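Abhydrolase domain-containing protein (Exiguobacterium antarcticum, PDB 5H3H) is an esterase of the alpha/beta hydrolase fold, probably hydrolysing carboxylic esters through a serine nucleophile and perhaps also acting as a perhydrolase. Local coordinates at residues L87-M97 with N113-A123; Y71-I82 with G100-H109. One frame throughout, in Å; residues are numbered along the deposited sequence.

Contact 1. Residues L87-M97 with N113-A123; sequences LTNVTLLGFSM and NVSKLILAGAA. With F50 (ethaneperoxoic acid), chain D.
Strands 90-95 and 114-120 pair in parallel at the centre of the mixed sheet, neighbours joined by the helix 97-109 crossover. Between V90-F95 and K116-A120 the short axes approach to 4.6 Å and diverge by 14°. The backbone ladder runs L92 N to K116 O, I118 N to L92 O, G94 N to I118 O and A120 N to G94 O, all between 2.8 and 3.0 Å. A bulge between V90 and T91 shifts the register by one residue, and S115 N donates to V90 O in a less straight bond than those of the ladder. On the face carrying T91, L93 and F95, L93 CD1 presses on I118 CG2 at 3.4 Å, tighter than usual, and also meets the methyl of A120; L262 of helix 255-267 packs on both L93 and I118. T91 sets OG1 beside its backbone N (chi1 -64°), which leaves CG2 anti to that N and 3.6 Å from I118 CD1. K116 lays CG beside T91 OG1 while its ammonium bonds to Y265 O. On the other face, L92 CB meets V114 CG1 at 4.0 Å, beneath helix 97-109. Beyond the strands, S96 N bonds to A120 O, and A123 N reaches S96 O (2.9 Å) from above the carbonyl plane. The S96 backbone is strained, with a positive phi; its OG approaches the bound ethaneperoxoic acid more closely than an ordinary contact, which is doubtful in nature, whereas M97 N donates to the ligand's O at 2.9 Å. This strand-to-helix turn, holding G94 and S96, is consistent with the GxSxG nucleophile elbow of alpha/beta hydrolases.

Contact 2. Residues Y71-I82 with G100-H109; sequences YTTMASDINEVI and GIALKYLLNH
Helices 71-82 and 100-109 cross at -75° with their axes 8.3 Å apart, A75 and Y105 bringing their CA atoms to 4.4 Å. The small methyl of A75 allows this approach: its CB rests 3.4 Å from Y105 N. Two knobs fill holes on helix 71-82. I101 sits among Y71, M74, A75 and I78, its CG1 lying over one face of the Y71 ring in a CH-pi contact, 4.3 Å from the centroid, while CG2 touches I78 CG1 and CD1 reaches M74 CB. Y105 swings its ring out with CG anti to the backbone N (chi1 161°) and enters the hole formed by A75, I78, N79 and I82; I78 CG2 lies over a face of that ring toward its rim, and I82 CD1 comes within 3.7 Å of Y105 OH. Farther along, N79 lies against H109. N79 CB stands over the imidazole, 3.6 Å from its centroid, and the amide plane is only 17° from the ring plane, so the two flat groups stack. Two waters bridge the helices: one joins T72 O, N108 ND2 and H109 NE2, the other N79 OD1 and Y105 OH, donating to the asparagine oxygen at 2.6 Å. With an alanine in place of H109, the N79 amide would probably be left without its stacked ring and the T72 water without one of its three partners. Near the start of helix 71-82, K104 runs its aliphatic part past Y71 CB and brings CE to T72 OG1. With no direct hydrogen bond between the segments, the crossing relies on apolar interlocking, ring-face contacts and solvent bridges, polar groups meeting mainly through water.

Overall arrangement
Both contacts are largely buried, but contact 1 lies nearer the chain centre, its centre about 9 Å from it against 12 Å for that of contact 2, their own centres being about 11 Å apart. They interleave along the chain: helix 71-85 leads into strand 90-95, with L87 N probably hydrogen-bonded to I82 O, and helix 97-109 bridges the two strands of contact 1. V114 packs on Y105 and L106, tying sheet to helix layer, and M97 CG meets Y71 OH near the ligand pocket. Chemistry follows place: backbone hydrogen bonds order the sheet, whereas interlocked side chains and bridging waters join the helices, and N108 packs on D9 of the second subunit.

Contact 1. Residues L87-M97 with N113-A123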
loop_
_atom_site.group_PDB
_atom_site.type_symbol
_atom_site.label_atom_id
_atom_site.label_comp_id
_atom_site.label_asym_id
_atom_site.label_seq_id
_atom_site.Cartn_x
_atom_site.Cartn_y
_atom_site.Cartn_z
ATOM N N LEU B 87 -11.114 6.345 -10.763
ATOM C CA LEU B 87 -12.030 5.293 -10.473
ATOM C C LEU B 87 -11.955 4.988 -8.988
ATOM O O LEU B 87 -10.884 4.999 -8.395
ATOM C CB LEU B 87 -11.632 4.025 -11.259
ATOM C CG LEU B 87 -11.576 4.061 -12.780
ATOM C CD1 LEU B 87 -11.185 2.646 -13.269
ATOM C CD2 LEU B 87 -12.925 4.496 -13.326
ATOM N N THR B 88 -13.092 4.675 -8.404
ATOM C CA THR B 88 -13.169 3.991 -7.070
ATOM C C THR B 88 -14.217 2.887 -7.047
ATOM O O THR B 88 -14.965 2.691 -8.024
ATOM C CB THR B 88 -13.540 4.978 -5.937
ATOM O OG1 THR B 88 -14.761 5.651 -6.276
ATOM C CG2 THR B 88 -12.450 6.022 -5.693
ATOM N N ASN B 89 -14.244 2.098 -5.972
ATOM C CA ASN B 89 -15.156 0.957 -5.855
ATOM C C ASN B 89 -14.968 -0.031 -7.001
ATOM O O ASN B 89 -15.939 -0.620 -7.486
ATOM C CB ASN B 89 -16.615 1.419 -5.848
ATOM C CG ASN B 89 -17.589 0.279 -5.577
ATOM O OD1 ASN B 89 -17.307 -0.616 -4.781
ATOM N ND2 ASN B 89 -18.729 0.281 -6.277
ATOM N N VAL B 90 -13.742 -0.197 -7.469
ATOM C CA VAL B 90 -13.569 -1.002 -8.707
ATOM C C VAL B 90 -13.616 -2.474 -8.343
ATOM O O VAL B 90 -13.123 -2.890 -7.286
ATOM C CB VAL B 90 -12.308 -0.632 -9.599
ATOM C CG1 VAL B 90 -11.779 0.769 -9.374
ATOM C CG2 VAL B 90 -11.195 -1.651 -9.614
ATOM N N THR B 91 -14.241 -3.253 -9.200
ATOM C CA THR B 91 -13.977 -4.703 -9.194
ATOM C C THR B 91 -12.794 -4.979 -10.097
ATOM O O THR B 91 -12.814 -4.609 -11.244
ATOM C CB THR B 91 -15.187 -5.433 -9.685
ATOM O OG1 THR B 91 -16.223 -5.182 -8.747
ATOM C CG2 THR B 91 -14.959 -6.946 -9.755
ATOM N N LEU B 92 -11.739 -5.511 -9.535
ATOM C CA LEU B 92 -10.509 -5.771 -10.272
ATOM C C LEU B 92 -10.412 -7.306 -10.631
ATOM O O LEU B 92 -10.328 -8.148 -9.746
ATOM C CB LEU B 92 -9.364 -5.306 -9.368
ATOM C CG LEU B 92 -7.979 -5.447 -9.959
ATOM C CD1 LEU B 92 -7.859 -4.605 -11.203
ATOM C CD2 LEU B 92 -6.921 -5.136 -8.946
ATOM N N LEU B 93 -10.459 -7.653 -11.906
ATOM C CA LEU B 93 -10.280 -9.065 -12.331
ATOM C C LEU B 93 -8.944 -9.236 -13.053
ATOM O O LEU B 93 -8.659 -8.523 -14.007
ATOM C CB LEU B 93 -11.422 -9.546 -13.188
ATOM C CG LEU B 93 -11.356 -10.918 -13.888
ATOM C CD1 LEU B 93 -10.652 -12.018 -13.139
ATOM C CD2 LEU B 93 -12.746 -11.420 -14.313
ATOM N N GLY B 94 -8.144 -10.202 -12.597
ATOM C CA GLY B 94 -6.961 -10.543 -13.303
ATOM C C GLY B 94 -7.032 -11.969 -13.799
ATOM O O GLY B 94 -7.327 -12.860 -13.009
ATOM N N PHE B 95 -6.782 -12.157 -15.079
ATOM C CA PHE B 95 -6.734 -13.511 -15.687
ATOM C C PHE B 95 -5.273 -13.841 -15.935
ATOM O O PHE B 95 -4.550 -13.079 -16.583
ATOM C CB PHE B 95 -7.504 -13.565 -16.964
ATOM C CG PHE B 95 -7.397 -14.926 -17.672
ATOM C CD1 PHE B 95 -8.277 -15.961 -17.348
ATOM C CD2 PHE B 95 -6.390 -15.166 -18.627
ATOM C CE1 PHE B 95 -8.212 -17.189 -18.022
ATOM C CE2 PHE B 95 -6.283 -16.425 -19.249
ATOM C CZ PHE B 95 -7.178 -17.423 -18.919
ATOM N N SER B 96 -4.832 -14.966 -15.388
ATOM C CA SER B 96 -3.517 -15.482 -15.603
ATOM C C SER B 96 -2.418 -14.485 -15.190
ATOM O O SER B 96 -2.368 -14.160 -14.006
ATOM C CB SER B 96 -3.427 -16.023 -17.035
ATOM O OG SER B 96 -2.429 -17.002 -17.072
ATOM N N MET B 97 -1.556 -14.037 -16.086
ATOM C CA MET B 97 -0.558 -13.026 -15.700
ATOM C C MET B 97 -1.218 -11.790 -15.050
ATOM O O MET B 97 -0.635 -11.172 -14.156
ATOM C CB MET B 97 0.254 -12.590 -16.913
ATOM C CG MET B 97 1.485 -11.743 -16.563
ATOM S SD MET B 97 2.469 -11.340 -18.008
ATOM C CE MET B 97 1.294 -10.396 -18.999
ATOM N N ASN B 113 -9.023 2.041 -3.602
ATOM C CA ASN B 113 -9.920 2.199 -4.787
ATOM C C ASN B 113 -10.628 0.936 -5.208
ATOM O O ASN B 113 -11.438 0.974 -6.133
ATOM C CB ASN B 113 -9.096 2.687 -6.002
ATOM C CG ASN B 113 -8.521 4.081 -5.781
ATOM O OD1 ASN B 113 -9.248 5.053 -5.810
ATOM N ND2 ASN B 113 -7.239 4.164 -5.510
ATOM N N VAL B 114 -10.289 -0.185 -4.585
ATOM C CA VAL B 114 -10.797 -1.535 -5.043
ATOM C C VAL B 114 -11.740 -2.158 -4.021
ATOM O O VAL B 114 -11.368 -2.396 -2.885
ATOM C CB VAL B 114 -9.649 -2.536 -5.248
ATOM C CG1 VAL B 114 -10.148 -3.927 -5.690
ATOM C CG2 VAL B 114 -8.657 -1.984 -6.227
ATOM N N SER B 115 -12.950 -2.441 -4.438
ATOM C CA SER B 115 -13.919 -3.099 -3.562
ATOM C C SER B 115 -13.818 -4.647 -3.557
ATOM O O SER B 115 -14.056 -5.288 -2.529
ATOM C CB SER B 115 -15.296 -2.671 -3.963
ATOM O OG SER B 115 -15.701 -3.373 -5.104
ATOM N N LYS B 116 -13.479 -5.239 -4.698
ATOM C CA LYS B 116 -13.290 -6.694 -4.776
ATOM C C LYS B 116 -12.302 -7.108 -5.864
ATOM O O LYS B 116 -12.100 -6.379 -6.847
ATOM C CB LYS B 116 -14.628 -7.362 -4.962
ATOM C CG LYS B 116 -15.325 -7.005 -6.235
ATOM C CD LYS B 116 -16.783 -7.474 -6.231
ATOM C CE LYS B 116 -17.644 -6.594 -5.347
ATOM N NZ LYS B 116 -19.048 -7.117 -5.395
ATOM N N LEU B 117 -11.693 -8.271 -5.646
ATOM C CA LEU B 117 -10.705 -8.863 -6.512
ATOM C C LEU B 117 -11.211 -10.200 -7.048
ATOM O O LEU B 117 -11.741 -10.997 -6.292
ATOM C CB LEU B 117 -9.460 -9.160 -5.646
ATOM C CG LEU B 117 -8.298 -9.846 -6.351
ATOM C CD1 LEU B 117 -7.874 -8.983 -7.527
ATOM C CD2 LEU B 117 -7.107 -10.159 -5.463
ATOM N N ILE B 118 -11.012 -10.460 -8.323
ATOM C CA ILE B 118 -11.300 -11.744 -8.908
ATOM C C ILE B 118 -10.008 -12.198 -9.512
ATOM O O ILE B 118 -9.342 -11.409 -10.183
ATOM C CB ILE B 118 -12.369 -11.669 -10.001
ATOM C CG1 ILE B 118 -13.648 -11.038 -9.434
ATOM C CG2 ILE B 118 -12.618 -13.058 -10.610
ATOM C CD1 ILE B 118 -14.588 -10.461 -10.478
ATOM N N LEU B 119 -9.630 -13.439 -9.237
ATOM C CA LEU B 119 -8.409 -13.985 -9.761
ATOM C C LEU B 119 -8.857 -15.196 -10.587
ATOM O O LEU B 119 -9.372 -16.104 -10.030
ATOM C CB LEU B 119 -7.481 -14.424 -8.619
ATOM C CG LEU B 119 -6.761 -13.378 -7.759
ATOM C CD1 LEU B 119 -6.016 -14.058 -6.637
ATOM C CD2 LEU B 119 -5.766 -12.621 -8.593
ATOM N N ALA B 120 -8.647 -15.180 -11.914
ATOM C CA ALA B 120 -9.247 -16.130 -12.866
ATOM C C ALA B 120 -8.099 -16.852 -13.533
ATOM O O ALA B 120 -7.338 -16.242 -14.222
ATOM C CB ALA B 120 -10.111 -15.426 -13.907
ATOM N N GLY B 121 -7.919 -18.156 -13.259
ATOM C CA GLY B 121 -6.788 -18.890 -13.788
ATOM C C GLY B 121 -5.443 -18.239 -13.490
ATOM O O GLY B 121 -4.542 -18.295 -14.286
ATOM N N ALA B 122 -5.299 -17.556 -12.350
ATOM C CA ALA B 122 -4.193 -16.648 -12.143
ATOM C C ALA B 122 -2.821 -17.345 -12.040
ATOM O O ALA B 122 -2.694 -18.430 -11.448
ATOM C CB ALA B 122 -4.430 -15.809 -10.892
ATOM N N ALA B 123 -1.818 -16.664 -12.576
ATOM C CA ALA B 123 -0.413 -17.051 -12.464
ATOM C C ALA B 123 0.142 -16.593 -11.119
ATOM O O ALA B 123 0.990 -15.716 -11.010
ATOM C CB ALA B 123 0.381 -16.475 -13.606
HETATM C C F50 D . -0.773 -16.490 -18.846
HETATM O OX1 F50 D . -2.750 -16.416 -20.471
HETATM O O F50 D . -0.783 -15.304 -18.589
HETATM O OXT F50 D . -1.993 -17.060 -19.442
HETATM C CH3 F50 D . 0.441 -17.326 -18.552
#

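Contact 2. Residues Y71-I82 with G100-H109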
loop_
_atom_site.group_PDB
_atom_site.type_symbol
_atom_site.label_atom_id
_atom_site.label_comp_id
_atom_site.label_asym_id
_atom_site.label_seq_id
_atom_site.Cartn_x
_atom_site.Cartn_y
_atom_site.Cartn_z
ATOM N N TYR B 71 6.404 -7.095 -12.762
ATOM C CA TYR B 71 5.035 -6.861 -12.204
ATOM C C TYR B 71 5.000 -5.549 -11.452
ATOM O O TYR B 71 3.962 -4.885 -11.441
ATOM C CB TYR B 71 4.589 -7.977 -11.299
ATOM C CG TYR B 71 4.214 -9.297 -11.990
ATOM C CD1 TYR B 71 4.329 -9.473 -13.373
ATOM C CD2 TYR B 71 3.810 -10.389 -11.251
ATOM C CE1 TYR B 71 4.024 -10.710 -13.977
ATOM C CE2 TYR B 71 3.498 -11.619 -11.856
ATOM C CZ TYR B 71 3.624 -11.762 -13.219
ATOM O OH TYR B 71 3.293 -12.948 -13.831
ATOM N N THR B 72 6.124 -5.157 -10.834
ATOM C CA THR B 72 6.169 -3.836 -10.170
ATOM C C THR B 72 5.808 -2.734 -11.157
ATOM O O THR B 72 4.888 -1.995 -10.903
ATOM C CB THR B 72 7.522 -3.528 -9.507
ATOM O OG1 THR B 72 7.757 -4.474 -8.451
ATOM C CG2 THR B 72 7.544 -2.078 -8.929
ATOM N N THR B 73 6.540 -2.608 -12.269
ATOM C CA THR B 73 6.228 -1.566 -13.261
ATOM C C THR B 73 4.824 -1.746 -13.839
ATOM O O THR B 73 4.140 -0.813 -14.093
ATOM C CB THR B 73 7.236 -1.559 -14.466
ATOM O OG1 THR B 73 8.603 -1.445 -14.010
ATOM C CG2 THR B 73 6.956 -0.386 -15.403
ATOM N N MET B 74 4.426 -2.969 -14.139
ATOM C CA MET B 74 3.064 -3.241 -14.689
ATOM C C MET B 74 1.938 -2.814 -13.731
ATOM O O MET B 74 0.915 -2.281 -14.170
ATOM C CB MET B 74 2.914 -4.764 -14.941
ATOM C CG MET B 74 3.773 -5.372 -16.072
ATOM S SD MET B 74 3.222 -4.934 -17.746
ATOM C CE MET B 74 4.084 -3.387 -17.748
ATOM N N ALA B 75 2.134 -3.152 -12.452
ATOM C CA ALA B 75 1.242 -2.755 -11.382
ATOM C C ALA B 75 1.204 -1.227 -11.265
ATOM O O ALA B 75 0.120 -0.652 -11.054
ATOM C CB ALA B 75 1.661 -3.375 -10.071
ATOM N N SER B 76 2.360 -0.584 -11.464
ATOM C CA SER B 76 2.415 0.909 -11.530
ATOM C C SER B 76 1.549 1.436 -12.659
ATOM O O SER B 76 0.852 2.446 -12.478
ATOM C CB SER B 76 3.839 1.432 -11.659
ATOM O OG SER B 76 3.801 2.840 -11.708
ATOM N N ASP B 77 1.552 0.732 -13.811
ATOM C CA ASP B 77 0.698 1.156 -14.946
ATOM C C ASP B 77 -0.735 1.032 -14.573
ATOM O O ASP B 77 -1.531 1.882 -14.892
ATOM C CB ASP B 77 0.929 0.400 -16.270
ATOM C CG ASP B 77 2.360 0.583 -16.858
ATOM O OD1 ASP B 77 3.077 1.537 -16.498
ATOM O OD2 ASP B 77 2.796 -0.257 -17.691
ATOM N N ILE B 78 -1.094 -0.036 -13.868
ATOM C CA ILE B 78 -2.493 -0.151 -13.432
ATOM C C ILE B 78 -2.867 1.009 -12.467
ATOM O O ILE B 78 -3.953 1.531 -12.583
ATOM C CB ILE B 78 -2.809 -1.491 -12.792
ATOM C CG1 ILE B 78 -2.492 -2.625 -13.818
ATOM C CG2 ILE B 78 -4.251 -1.541 -12.298
ATOM C CD1 ILE B 78 -2.966 -2.392 -15.233
ATOM N N ASN B 79 -1.950 1.375 -11.591
ATOM C CA ASN B 79 -2.169 2.507 -10.674
ATOM C C ASN B 79 -2.453 3.742 -11.453
ATOM O O ASN B 79 -3.425 4.422 -11.178
ATOM C CB ASN B 79 -0.995 2.728 -9.732
ATOM C CG ASN B 79 -1.226 3.904 -8.766
ATOM O OD1 ASN B 79 -2.139 3.882 -7.909
ATOM N ND2 ASN B 79 -0.427 4.947 -8.926
ATOM N N GLU B 80 -1.674 3.987 -12.503
ATOM C CA GLU B 80 -1.968 5.092 -13.384
ATOM C C GLU B 80 -3.343 5.032 -14.047
ATOM O O GLU B 80 -4.039 6.022 -14.097
ATOM C CB GLU B 80 -0.837 5.316 -14.411
ATOM C CG GLU B 80 0.485 5.607 -13.734
ATOM C CD GLU B 80 0.403 6.841 -12.840
ATOM O OE1 GLU B 80 -0.243 7.843 -13.294
ATOM O OE2 GLU B 80 0.992 6.780 -11.728
ATOM N N VAL B 81 -3.766 3.876 -14.522
ATOM C CA VAL B 81 -5.057 3.767 -15.148
ATOM C C VAL B 81 -6.152 4.234 -14.186
ATOM O O VAL B 81 -6.978 5.078 -14.531
ATOM C CB VAL B 81 -5.379 2.294 -15.608
ATOM C CG1 VAL B 81 -6.843 2.156 -15.941
ATOM C CG2 VAL B 81 -4.514 1.870 -16.818
ATOM N N ILE B 82 -6.139 3.665 -12.997
ATOM C CA ILE B 82 -7.166 3.911 -11.973
ATOM C C ILE B 82 -7.101 5.389 -11.496
ATOM O O ILE B 82 -8.140 6.045 -11.457
ATOM C CB ILE B 82 -7.003 2.878 -10.832
ATOM C CG1 ILE B 82 -7.637 1.545 -11.294
ATOM C CG2 ILE B 82 -7.628 3.311 -9.513
ATOM C CD1 ILE B 82 -7.289 0.353 -10.435
ATOM N N GLY B 100 -1.521 -12.113 -11.329
ATOM C CA GLY B 100 -0.301 -11.711 -10.683
ATOM C C GLY B 100 -0.146 -10.211 -10.595
ATOM O O GLY B 100 0.294 -9.653 -9.556
ATOM N N ILE B 101 -0.457 -9.535 -11.703
ATOM C CA ILE B 101 -0.344 -8.060 -11.744
ATOM C C ILE B 101 -1.370 -7.413 -10.816
ATOM O O ILE B 101 -1.072 -6.411 -10.147
ATOM C CB ILE B 101 -0.434 -7.535 -13.181
ATOM C CG1 ILE B 101 0.746 -8.070 -14.036
ATOM C CG2 ILE B 101 -0.504 -5.997 -13.214
ATOM C CD1 ILE B 101 0.528 -7.920 -15.524
ATOM N N ALA B 102 -2.592 -7.925 -10.812
ATOM C CA ALA B 102 -3.606 -7.435 -9.890
ATOM C C ALA B 102 -3.172 -7.487 -8.416
ATOM O O ALA B 102 -3.354 -6.521 -7.707
ATOM C CB ALA B 102 -4.886 -8.209 -10.084
ATOM N N LEU B 103 -2.609 -8.598 -7.969
ATOM C CA LEU B 103 -2.052 -8.748 -6.609
ATOM C C LEU B 103 -0.937 -7.730 -6.301
ATOM O O LEU B 103 -0.952 -7.068 -5.222
ATOM C CB LEU B 103 -1.560 -10.188 -6.362
ATOM C CG LEU B 103 -2.715 -11.190 -6.278
ATOM C CD1 LEU B 103 -2.284 -12.627 -6.569
ATOM C CD2 LEU B 103 -3.391 -11.165 -4.917
ATOM N N LYS B 104 0.015 -7.607 -7.239
ATOM C CA LYS B 104 1.151 -6.728 -7.071
ATOM C C LYS B 104 0.674 -5.271 -6.949
ATOM O O LYS B 104 1.253 -4.495 -6.179
ATOM C CB LYS B 104 2.082 -6.827 -8.286
ATOM C CG LYS B 104 3.458 -6.187 -8.134
ATOM C CD LYS B 104 4.182 -6.679 -6.902
ATOM C CE LYS B 104 5.686 -6.810 -7.125
ATOM N NZ LYS B 104 6.208 -7.792 -6.118
ATOM N N TYR B 105 -0.337 -4.932 -7.750
ATOM C CA TYR B 105 -0.951 -3.636 -7.709
ATOM C C TYR B 105 -1.539 -3.377 -6.346
ATOM O O TYR B 105 -1.388 -2.243 -5.778
ATOM C CB TYR B 105 -2.066 -3.532 -8.716
ATOM C CG TYR B 105 -2.989 -2.378 -8.365
ATOM C CD1 TYR B 105 -2.601 -1.038 -8.549
ATOM C CD2 TYR B 105 -4.230 -2.622 -7.760
ATOM C CE1 TYR B 105 -3.450 0.023 -8.206
ATOM C CE2 TYR B 105 -5.058 -1.597 -7.406
ATOM C CZ TYR B 105 -4.658 -0.255 -7.586
ATOM O OH TYR B 105 -5.491 0.780 -7.199
ATOM N N LEU B 106 -2.249 -4.381 -5.824
ATOM C CA LEU B 106 -2.802 -4.222 -4.428
ATOM C C LEU B 106 -1.709 -4.062 -3.364
ATOM O O LEU B 106 -1.864 -3.232 -2.453
ATOM C CB LEU B 106 -3.729 -5.353 -4.060
ATOM C CG LEU B 106 -5.247 -5.321 -4.258
ATOM C CD1 LEU B 106 -5.901 -4.101 -4.887
ATOM C CD2 LEU B 106 -5.743 -6.621 -4.878
ATOM N N LEU B 107 -0.644 -4.852 -3.460
ATOM C CA LEU B 107 0.453 -4.747 -2.522
ATOM C C LEU B 107 1.193 -3.411 -2.660
ATOM O O LEU B 107 1.561 -2.840 -1.697
ATOM C CB LEU B 107 1.477 -5.878 -2.681
ATOM C CG LEU B 107 1.367 -7.250 -1.979
ATOM C CD1 LEU B 107 0.185 -7.426 -1.045
ATOM C CD2 LEU B 107 1.470 -8.356 -3.022
ATOM N N ASN B 108 1.464 -2.979 -3.870
ATOM C CA ASN B 108 2.284 -1.764 -4.068
ATOM C C ASN B 108 1.557 -0.443 -3.949
ATOM O O ASN B 108 2.179 0.568 -3.609
ATOM C CB ASN B 108 3.076 -1.834 -5.369
ATOM C CG ASN B 108 4.153 -2.878 -5.318
ATOM O OD1 ASN B 108 4.354 -3.531 -4.304
ATOM N ND2 ASN B 108 4.896 -3.014 -6.401
ATOM N N HIS B 109 0.258 -0.452 -4.219
ATOM C CA HIS B 109 -0.526 0.739 -4.145
ATOM C C HIS B 109 -1.715 0.731 -3.186
ATOM O O HIS B 109 -2.415 1.713 -3.139
ATOM C CB HIS B 109 -0.959 1.080 -5.539
ATOM C CG HIS B 109 0.184 1.159 -6.472
ATOM N ND1 HIS B 109 0.840 2.340 -6.743
ATOM C CD2 HIS B 109 0.864 0.186 -7.129
ATOM C CE1 HIS B 109 1.847 2.099 -7.565
ATOM N NE2 HIS B 109 1.877 0.800 -7.822
HETATM O O HOH W 1 4.178 -0.885 -8.473
HETATM O O HOH W 2 -4.584 3.325 -7.225
#